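Phosphoserine phosphatase (Homo sapiens, PDB 6HYY) catalyses the hydrolysis of O-phosphoserine to serine and phosphate as a haloacid dehalogenase-like phosphatase with a bound magnesium ion. Local coordinates at residues A[34-39]-A[63-68]; A[79-84]-A[113-118]; A[169-174]-A[188-193]. All blocks are in the same frame, centred on the assembly; numbering follows the deposited sequence.

Contact 1. Residues A[34-39]-A[63-68]; sequences CGVEDA and ALIQPS
Cys34 touches the flank of the Pro67 ring, its SG standing 4.2 Å from Pro67 CA. This pyrrolidine is the one ring in the contact, and since no aromatic ring or flat polar group meets its counterpart, nothing here is stacked. The evidence for the interaction is a chain of aliphatic contacts. The sulfur of Cys34 turns beside its own backbone N (chi1 -64°) and so rests over both Ile65 and Pro67, touching Ile65 CG2 at 3.7 Å and the proline ring more loosely. The other branch of Ile65 serves Val36: CG1 lies 3.7 Å from Val36 CG2, the two side chains crossing at a slant. Ile65 thus offers one branch to each of two residues of 34-39, while Ile27 of helix 26-33 and Val40 of helix 37-46 also touch it. Farther out, Ala39 CB meets Leu64 CD1 at 3.9 Å on an exposed margin. No hydrogen bond joins the segments. Positive phi at Gly35 (86°) closes helix 26-33 in a Schellman motif, and Val36 then takes the N-cap position of helix 37-46; this turn between the two helices packs on the C-terminal end of helix 54-65. Such helix-to-helix packing is consistent with the all-helical cap of phosphoserine phosphatases, inserted into the haloacid dehalogenase-like fold.

Contact 2. Residues A[79-84]-A[113-118]; sequences QPPHLT and EHVASK
Pro80, Pro81 and Leu83 belong to the extended linker from helix 69-78 to helix 87-96, and they lie against His114 and Val115 in the last turn of helix 109-116 and Lys118 just beyond it. Phi/psi of -66°/149° at Pro81 are polyproline II values, which spread the side chains along the helix end. Val115 divides its two methyls between neighbours: CG2 meets Pro81 CG at 3.8 Å, while CG1 faces Leu83 CD2, also at 3.8 Å. Pro80 CB comes within 3.6 Å of His114 NE2, approaching the imidazole obliquely. Helix 109-116 follows strand 100-105 of the Rossmann-like core, whose end supplies serine-pocket residues Ile104 to Gly107, and the linker probably carries the chain back to that core from the helical cap. Val21 of helix 17-21 touches both Leu83 and Val115. Lys118 does two jobs. Its CE packs 3.7 Å from Leu83 CD1, and the bend of its chain at chi3 (72°) brings NZ round toward the linker. There NZ gives a hydrogen bond to a water at 2.9 Å, and the same water donates to Pro81 O at 2.8 Å, joining the linker to the chain just past the helix without any direct hydrogen bond between the segments.

Contact 3. Residues A[169-174]-A[188-193]; sequences KIIMIG and AFIGFG
Met172 sits at the tight middle of this parallel strand pair: its N donates to Ala188 O at 2.9 Å with a nearly straight N-H...O angle of 169°, and its O accepts Ile190 N, again at 2.9 Å. The outer end is looser. There Ala188 N reaches Ile170 O only weakly at 3.4 Å, and both Ala188 and Lys169 are partly exposed. At the opposite end Gly174 O accepts Phe192 N from above the carbonyl plane, 51° out of it. On one face Ile173 and Ile190 run alongside each other with the same heading, CG1 of Ile173 4.1 Å from Ile190 CB, while Ile171 CG2 meets Ile190 CD1 at 4.0 Å. On the other, the Phe189 ring, with CG anti to the backbone N (chi1 168°), runs along the neighbouring strand: CD1 nears Met172 O at 3.4 Å and CZ approaches Gly174 O at 3.5 Å. Leucine in place of Phe189 would probably open a gap beside Gly174, since its shorter branches lack the far end of the ring. Strands 170-174 and 188-192, linked through helix 177-180, form a beta-alpha-beta unit of the Rossmann-like sheet, and Gly174 leads directly into the magnesium ligand Asp175 of the family's GDGxxD motif.

Contact 3 is core: nine of its ten touching residues are buried, and backbone hydrogen bonds carry it. Contacts 1 and 2 are partly buried and have no direct hydrogen bond across; contact 1 joins helix ends by apolar side chains, whereas contact 2 adds a water bridge from a lysine to a backbone carbonyl. None shares a helix or strand with another, though helix 69-78 begins just after 63-68 and leads into 79-84. Contacts 1 and 3 lie on opposite sides of the chain's centre, their nearest atoms about 21 Å apart. Contact 2 connects physically with contact 3, Thr84 CG2 packing 3.7 Å from Phe192 CZ, so the linker reaches the sheet.

Contact 1. Residues A[34-39]-A[63-68]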
loop_
_atom_site.group_PDB
_atom_site.type_symbol
_atom_site.label_atom_id
_atom_site.label_comp_id
_atom_site.label_asym_id
_atom_site.label_seq_id
_atom_site.Cartn_x
_atom_site.Cartn_y
_atom_site.Cartn_z
ATOM N N CYS A 34 -13.724 7.009 13.558
ATOM C CA CYS A 34 -15.049 7.534 13.263
ATOM C C CYS A 34 -16.177 6.685 13.839
ATOM O O CYS A 34 -17.346 7.023 13.636
ATOM C CB CYS A 34 -15.228 7.674 11.750
ATOM S SG CYS A 34 -14.086 8.871 11.006
ATOM N N GLY A 35 -15.858 5.581 14.520
ATOM C CA GLY A 35 -16.851 4.802 15.242
ATOM C C GLY A 35 -17.609 3.739 14.469
ATOM O O GLY A 35 -18.654 3.285 14.948
ATOM N N VAL A 36 -17.123 3.306 13.304
ATOM C CA VAL A 36 -17.844 2.327 12.493
ATOM C C VAL A 36 -16.916 1.177 12.108
ATOM O O VAL A 36 -17.039 0.587 11.030
ATOM C CB VAL A 36 -18.454 2.992 11.245
ATOM C CG1 VAL A 36 -19.627 3.878 11.648
ATOM C CG2 VAL A 36 -17.405 3.811 10.515
ATOM N N GLU A 37 -16.007 0.842 13.021
ATOM C CA GLU A 37 -14.971 -0.166 12.786
ATOM C C GLU A 37 -15.546 -1.488 12.291
ATOM O O GLU A 37 -15.071 -2.044 11.288
ATOM C CB GLU A 37 -14.183 -0.374 14.083
ATOM C CG GLU A 37 -15.055 -0.664 15.313
ATOM C CD GLU A 37 -15.813 0.559 15.830
ATOM O OE1 GLU A 37 -17.069 0.527 15.853
ATOM O OE2 GLU A 37 -15.150 1.549 16.205
ATOM N N ASP A 38 -16.558 -2.026 12.986
ATOM C CA ASP A 38 -17.027 -3.381 12.703
ATOM C C ASP A 38 -17.541 -3.498 11.276
ATOM O O ASP A 38 -17.112 -4.378 10.515
ATOM C CB ASP A 38 -18.120 -3.783 13.693
ATOM C CG ASP A 38 -17.589 -4.020 15.098
ATOM O OD1 ASP A 38 -16.413 -4.415 15.241
ATOM O OD2 ASP A 38 -18.346 -3.797 16.065
ATOM N N ALA A 39 -18.464 -2.613 10.892
ATOM C CA ALA A 39 -19.053 -2.678 9.559
ATOM C C ALA A 39 -17.996 -2.517 8.474
ATOM O O ALA A 39 -17.990 -3.263 7.488
ATOM C CB ALA A 39 -20.138 -1.608 9.418
ATOM N N ALA A 63 -19.204 5.894 2.671
ATOM C CA ALA A 63 -20.557 6.338 2.989
ATOM C C ALA A 63 -20.913 6.050 4.445
ATOM O O ALA A 63 -21.654 6.821 5.066
ATOM C CB ALA A 63 -21.563 5.682 2.042
ATOM N N LEU A 64 -20.392 4.959 5.013
ATOM C CA LEU A 64 -20.593 4.707 6.439
ATOM C C LEU A 64 -19.669 5.549 7.311
ATOM O O LEU A 64 -20.055 5.939 8.421
ATOM C CB LEU A 64 -20.379 3.229 6.761
ATOM C CG LEU A 64 -21.279 2.209 6.065
ATOM C CD1 LEU A 64 -20.915 0.806 6.518
ATOM C CD2 LEU A 64 -22.756 2.499 6.329
ATOM N N ILE A 65 -18.453 5.831 6.841
ATOM C CA ILE A 65 -17.478 6.533 7.667
ATOM C C ILE A 65 -17.758 8.032 7.689
ATOM O O ILE A 65 -17.738 8.660 8.754
ATOM C CB ILE A 65 -16.051 6.234 7.171
ATOM C CG1 ILE A 65 -15.738 4.741 7.309
ATOM C CG2 ILE A 65 -15.034 7.074 7.912
ATOM C CD1 ILE A 65 -14.519 4.288 6.498
ATOM N N GLN A 66 -17.984 8.626 6.518
ATOM C CA GLN A 66 -18.149 10.069 6.371
ATOM C C GLN A 66 -17.044 10.842 7.091
ATOM O O GLN A 66 -17.327 11.679 7.960
ATOM C CB GLN A 66 -19.520 10.507 6.867
ATOM C CG GLN A 66 -20.669 9.753 6.239
ATOM C CD GLN A 66 -21.411 10.577 5.213
ATOM O OE1 GLN A 66 -21.724 11.747 5.448
ATOM N NE2 GLN A 66 -21.711 9.970 4.071
ATOM N N PRO A 67 -15.780 10.600 6.757
ATOM C CA PRO A 67 -14.687 11.159 7.557
ATOM C C PRO A 67 -14.538 12.654 7.328
ATOM O O PRO A 67 -14.434 13.120 6.190
ATOM C CB PRO A 67 -13.459 10.393 7.057
ATOM C CG PRO A 67 -13.793 10.094 5.634
ATOM C CD PRO A 67 -15.277 9.836 5.598
ATOM N N SER A 68 -14.508 13.403 8.420
ATOM C CA SER A 68 -14.228 14.820 8.302
ATOM C C SER A 68 -12.723 15.045 8.225
ATOM O O SER A 68 -11.920 14.184 8.592
ATOM C CB SER A 68 -14.828 15.586 9.487
ATOM O OG SER A 68 -14.018 15.455 10.640
#

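Contact 2. Residues A[79-84]-A[113-118]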
loop_
_atom_site.group_PDB
_atom_site.type_symbol
_atom_site.label_atom_id
_atom_site.label_comp_id
_atom_site.label_asym_id
_atom_site.label_seq_id
_atom_site.Cartn_x
_atom_site.Cartn_y
_atom_site.Cartn_z
ATOM N N GLN A 79 -3.447 8.595 16.466
ATOM C CA GLN A 79 -3.390 7.149 16.256
ATOM C C GLN A 79 -2.714 6.862 14.923
ATOM O O GLN A 79 -3.296 6.226 14.039
ATOM C CB GLN A 79 -4.785 6.528 16.312
ATOM C CG GLN A 79 -5.350 6.409 17.729
ATOM C CD GLN A 79 -6.843 6.135 17.746
ATOM O OE1 GLN A 79 -7.373 5.448 16.867
ATOM N NE2 GLN A 79 -7.531 6.675 18.748
ATOM N N PRO A 80 -1.462 7.297 14.756
ATOM C CA PRO A 80 -0.781 7.063 13.484
ATOM C C PRO A 80 -0.594 5.576 13.248
ATOM O O PRO A 80 -0.446 4.795 14.203
ATOM C CB PRO A 80 0.573 7.772 13.671
ATOM C CG PRO A 80 0.817 7.700 15.154
ATOM C CD PRO A 80 -0.541 7.850 15.775
ATOM N N PRO A 81 -0.600 5.135 11.994
ATOM C CA PRO A 81 -0.389 3.713 11.725
ATOM C C PRO A 81 1.018 3.287 12.104
ATOM O O PRO A 81 1.970 4.071 12.054
ATOM C CB PRO A 81 -0.623 3.599 10.215
ATOM C CG PRO A 81 -0.292 4.952 9.695
ATOM C CD PRO A 81 -0.755 5.922 10.759
ATOM N N HIS A 82 1.136 2.029 12.511
ATOM C CA HIS A 82 2.415 1.479 12.931
ATOM C C HIS A 82 3.157 0.876 11.751
ATOM O O HIS A 82 2.624 0.005 11.058
ATOM C CB HIS A 82 2.214 0.412 13.994
ATOM C CG HIS A 82 1.781 0.972 15.310
ATOM N ND1 HIS A 82 2.259 0.498 16.509
ATOM C CD2 HIS A 82 0.942 1.989 15.611
ATOM C CE1 HIS A 82 1.716 1.186 17.498
ATOM N NE2 HIS A 82 0.913 2.097 16.982
ATOM N N LEU A 83 4.394 1.307 11.551
ATOM C CA LEU A 83 5.215 0.689 10.521
ATOM C C LEU A 83 5.581 -0.742 10.911
ATOM O O LEU A 83 5.879 -1.054 12.076
ATOM C CB LEU A 83 6.478 1.513 10.266
ATOM C CG LEU A 83 6.264 2.931 9.759
ATOM C CD1 LEU A 83 7.582 3.660 9.627
ATOM C CD2 LEU A 83 5.597 2.895 8.403
ATOM N N THR A 84 5.540 -1.617 9.929
ATOM C CA THR A 84 5.919 -3.005 10.128
ATOM C C THR A 84 7.398 -3.088 10.486
ATOM O O THR A 84 8.217 -2.368 9.906
ATOM C CB THR A 84 5.651 -3.765 8.827
ATOM O OG1 THR A 84 4.268 -3.627 8.483
ATOM C CG2 THR A 84 6.067 -5.228 8.901
ATOM N N GLU A 113 0.849 9.702 2.788
ATOM C CA GLU A 113 1.933 10.678 2.760
ATOM C C GLU A 113 2.605 10.804 4.119
ATOM O O GLU A 113 3.814 11.042 4.184
ATOM C CB GLU A 113 1.417 12.039 2.288
ATOM C CG GLU A 113 1.210 12.115 0.774
ATOM C CD GLU A 113 1.019 13.533 0.268
ATOM O OE1 GLU A 113 0.843 14.451 1.092
ATOM O OE2 GLU A 113 1.047 13.728 -0.966
ATOM N N HIS A 114 1.839 10.654 5.207
ATOM C CA HIS A 114 2.428 10.592 6.542
ATOM C C HIS A 114 3.379 9.403 6.662
ATOM O O HIS A 114 4.507 9.538 7.149
ATOM C CB HIS A 114 1.307 10.518 7.585
ATOM C CG HIS A 114 1.774 10.154 8.960
ATOM N ND1 HIS A 114 2.333 11.071 9.826
ATOM C CD2 HIS A 114 1.761 8.971 9.619
ATOM C CE1 HIS A 114 2.647 10.466 10.959
ATOM N NE2 HIS A 114 2.314 9.192 10.856
ATOM N N VAL A 115 2.950 8.234 6.176
ATOM C CA VAL A 115 3.804 7.048 6.193
ATOM C C VAL A 115 5.049 7.278 5.342
ATOM O O VAL A 115 6.172 6.986 5.767
ATOM C CB VAL A 115 3.004 5.821 5.717
ATOM C CG1 VAL A 115 3.902 4.618 5.510
ATOM C CG2 VAL A 115 1.903 5.500 6.698
ATOM N N ALA A 116 4.870 7.807 4.122
ATOM C CA ALA A 116 6.011 8.081 3.248
ATOM C C ALA A 116 6.990 9.055 3.891
ATOM O O ALA A 116 8.214 8.867 3.811
ATOM C CB ALA A 116 5.520 8.633 1.915
ATOM N N SER A 117 6.458 10.096 4.534
ATOM C CA SER A 117 7.183 11.005 5.405
ATOM C C SER A 117 7.317 10.453 6.811
ATOM O O SER A 117 7.066 11.134 7.802
ATOM C CB SER A 117 6.492 12.351 5.415
ATOM O OG SER A 117 7.252 13.255 6.186
ATOM N N LYS A 118 7.592 9.160 6.900
ATOM C CA LYS A 118 8.422 8.583 7.931
ATOM C C LYS A 118 9.554 7.791 7.311
ATOM O O LYS A 118 10.566 7.560 7.981
ATOM C CB LYS A 118 7.604 7.677 8.884
ATOM C CG LYS A 118 6.966 8.460 10.040
ATOM C CD LYS A 118 5.815 7.735 10.744
ATOM C CE LYS A 118 6.312 6.580 11.591
ATOM N NZ LYS A 118 5.216 5.946 12.402
HETATM O O HOH W 1 2.913 6.266 10.669
#

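Contact 3. Residues A[169-174]-A[188-193]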
loop_
_atom_site.group_PDB
_atom_site.type_symbol
_atom_site.label_atom_id
_atom_site.label_comp_id
_atom_site.label_asym_id
_atom_site.label_seq_id
_atom_site.Cartn_x
_atom_site.Cartn_y
_atom_site.Cartn_z
ATOM N N LYS A 169 13.562 -2.904 -14.162
ATOM C CA LYS A 169 13.111 -4.044 -13.377
ATOM C C LYS A 169 12.373 -3.498 -12.158
ATOM O O LYS A 169 13.011 -3.036 -11.209
ATOM C CB LYS A 169 14.282 -4.924 -12.972
ATOM C CG LYS A 169 13.853 -6.165 -12.194
ATOM C CD LYS A 169 14.809 -7.319 -12.429
ATOM C CE LYS A 169 14.125 -8.660 -12.221
ATOM N NZ LYS A 169 15.103 -9.785 -12.368
ATOM N N ILE A 170 11.044 -3.559 -12.198
ATOM C CA ILE A 170 10.183 -3.115 -11.104
ATOM C C ILE A 170 9.671 -4.337 -10.350
ATOM O O ILE A 170 9.077 -5.246 -10.942
ATOM C CB ILE A 170 9.002 -2.280 -11.621
ATOM C CG1 ILE A 170 9.473 -1.099 -12.438
ATOM C CG2 ILE A 170 8.153 -1.759 -10.460
ATOM C CD1 ILE A 170 8.303 -0.354 -13.072
ATOM N N ILE A 171 9.842 -4.343 -9.031
ATOM C CA ILE A 171 9.339 -5.416 -8.180
ATOM C C ILE A 171 8.170 -4.872 -7.376
ATOM O O ILE A 171 8.257 -3.769 -6.819
ATOM C CB ILE A 171 10.433 -5.952 -7.243
ATOM C CG1 ILE A 171 11.603 -6.520 -8.071
ATOM C CG2 ILE A 171 9.862 -7.007 -6.283
ATOM C CD1 ILE A 171 12.674 -7.192 -7.245
ATOM N N MET A 172 7.076 -5.629 -7.334
ATOM C CA MET A 172 5.938 -5.327 -6.463
ATOM C C MET A 172 6.025 -6.184 -5.202
ATOM O O MET A 172 6.300 -7.379 -5.300
ATOM C CB MET A 172 4.621 -5.620 -7.180
ATOM C CG MET A 172 3.393 -5.422 -6.314
ATOM S SD MET A 172 2.945 -3.676 -6.223
ATOM C CE MET A 172 2.108 -3.560 -4.633
ATOM N N ILE A 173 5.828 -5.568 -4.031
ATOM C CA ILE A 173 5.867 -6.269 -2.742
ATOM C C ILE A 173 4.573 -6.005 -2.006
ATOM O O ILE A 173 4.217 -4.847 -1.777
ATOM C CB ILE A 173 7.067 -5.824 -1.891
ATOM C CG1 ILE A 173 8.374 -6.106 -2.645
ATOM C CG2 ILE A 173 7.021 -6.534 -0.508
ATOM C CD1 ILE A 173 9.660 -5.846 -1.853
ATOM N N GLY A 174 3.871 -7.076 -1.632
ATOM C CA GLY A 174 2.614 -6.885 -0.921
ATOM C C GLY A 174 2.068 -8.195 -0.399
ATOM O O GLY A 174 2.590 -9.278 -0.688
ATOM N N ALA A 188 8.507 -8.597 -11.235
ATOM C CA ALA A 188 8.518 -9.674 -10.261
ATOM C C ALA A 188 7.611 -9.265 -9.113
ATOM O O ALA A 188 7.277 -8.089 -8.949
ATOM C CB ALA A 188 9.929 -9.973 -9.744
ATOM N N PHE A 189 7.206 -10.262 -8.337
ATOM C CA PHE A 189 6.376 -10.051 -7.163
ATOM C C PHE A 189 6.976 -10.802 -5.984
ATOM O O PHE A 189 7.376 -11.969 -6.110
ATOM C CB PHE A 189 4.932 -10.509 -7.423
ATOM C CG PHE A 189 4.091 -10.593 -6.170
ATOM C CD1 PHE A 189 3.655 -9.440 -5.519
ATOM C CD2 PHE A 189 3.752 -11.827 -5.642
ATOM C CE1 PHE A 189 2.894 -9.523 -4.348
ATOM C CE2 PHE A 189 2.985 -11.916 -4.476
ATOM C CZ PHE A 189 2.543 -10.767 -3.856
ATOM N N ILE A 190 7.037 -10.138 -4.829
ATOM C CA ILE A 190 7.388 -10.789 -3.575
ATOM C C ILE A 190 6.207 -10.646 -2.626
ATOM O O ILE A 190 5.832 -9.529 -2.254
ATOM C CB ILE A 190 8.656 -10.196 -2.948
ATOM C CG1 ILE A 190 9.820 -10.253 -3.946
ATOM C CG2 ILE A 190 8.981 -10.968 -1.676
ATOM C CD1 ILE A 190 11.080 -9.530 -3.471
ATOM N N GLY A 191 5.631 -11.779 -2.217
ATOM C CA GLY A 191 4.562 -11.746 -1.235
ATOM C C GLY A 191 5.094 -11.554 0.169
ATOM O O GLY A 191 6.219 -11.938 0.489
ATOM N N PHE A 192 4.282 -10.909 1.003
ATOM C CA PHE A 192 4.699 -10.560 2.361
ATOM C C PHE A 192 3.674 -11.017 3.386
ATOM O O PHE A 192 2.523 -10.570 3.356
ATOM C CB PHE A 192 4.922 -9.051 2.491
ATOM C CG PHE A 192 5.382 -8.657 3.859
ATOM C CD1 PHE A 192 6.682 -8.939 4.270
ATOM C CD2 PHE A 192 4.522 -8.034 4.735
ATOM C CE1 PHE A 192 7.114 -8.613 5.523
ATOM C CE2 PHE A 192 4.954 -7.704 6.028
ATOM C CZ PHE A 192 6.246 -7.990 6.409
ATOM N N GLY A 193 4.123 -11.822 4.346
ATOM C CA GLY A 193 3.215 -12.367 5.342
ATOM C C GLY A 193 3.574 -12.018 6.775
ATOM O O GLY A 193 3.158 -12.706 7.713
#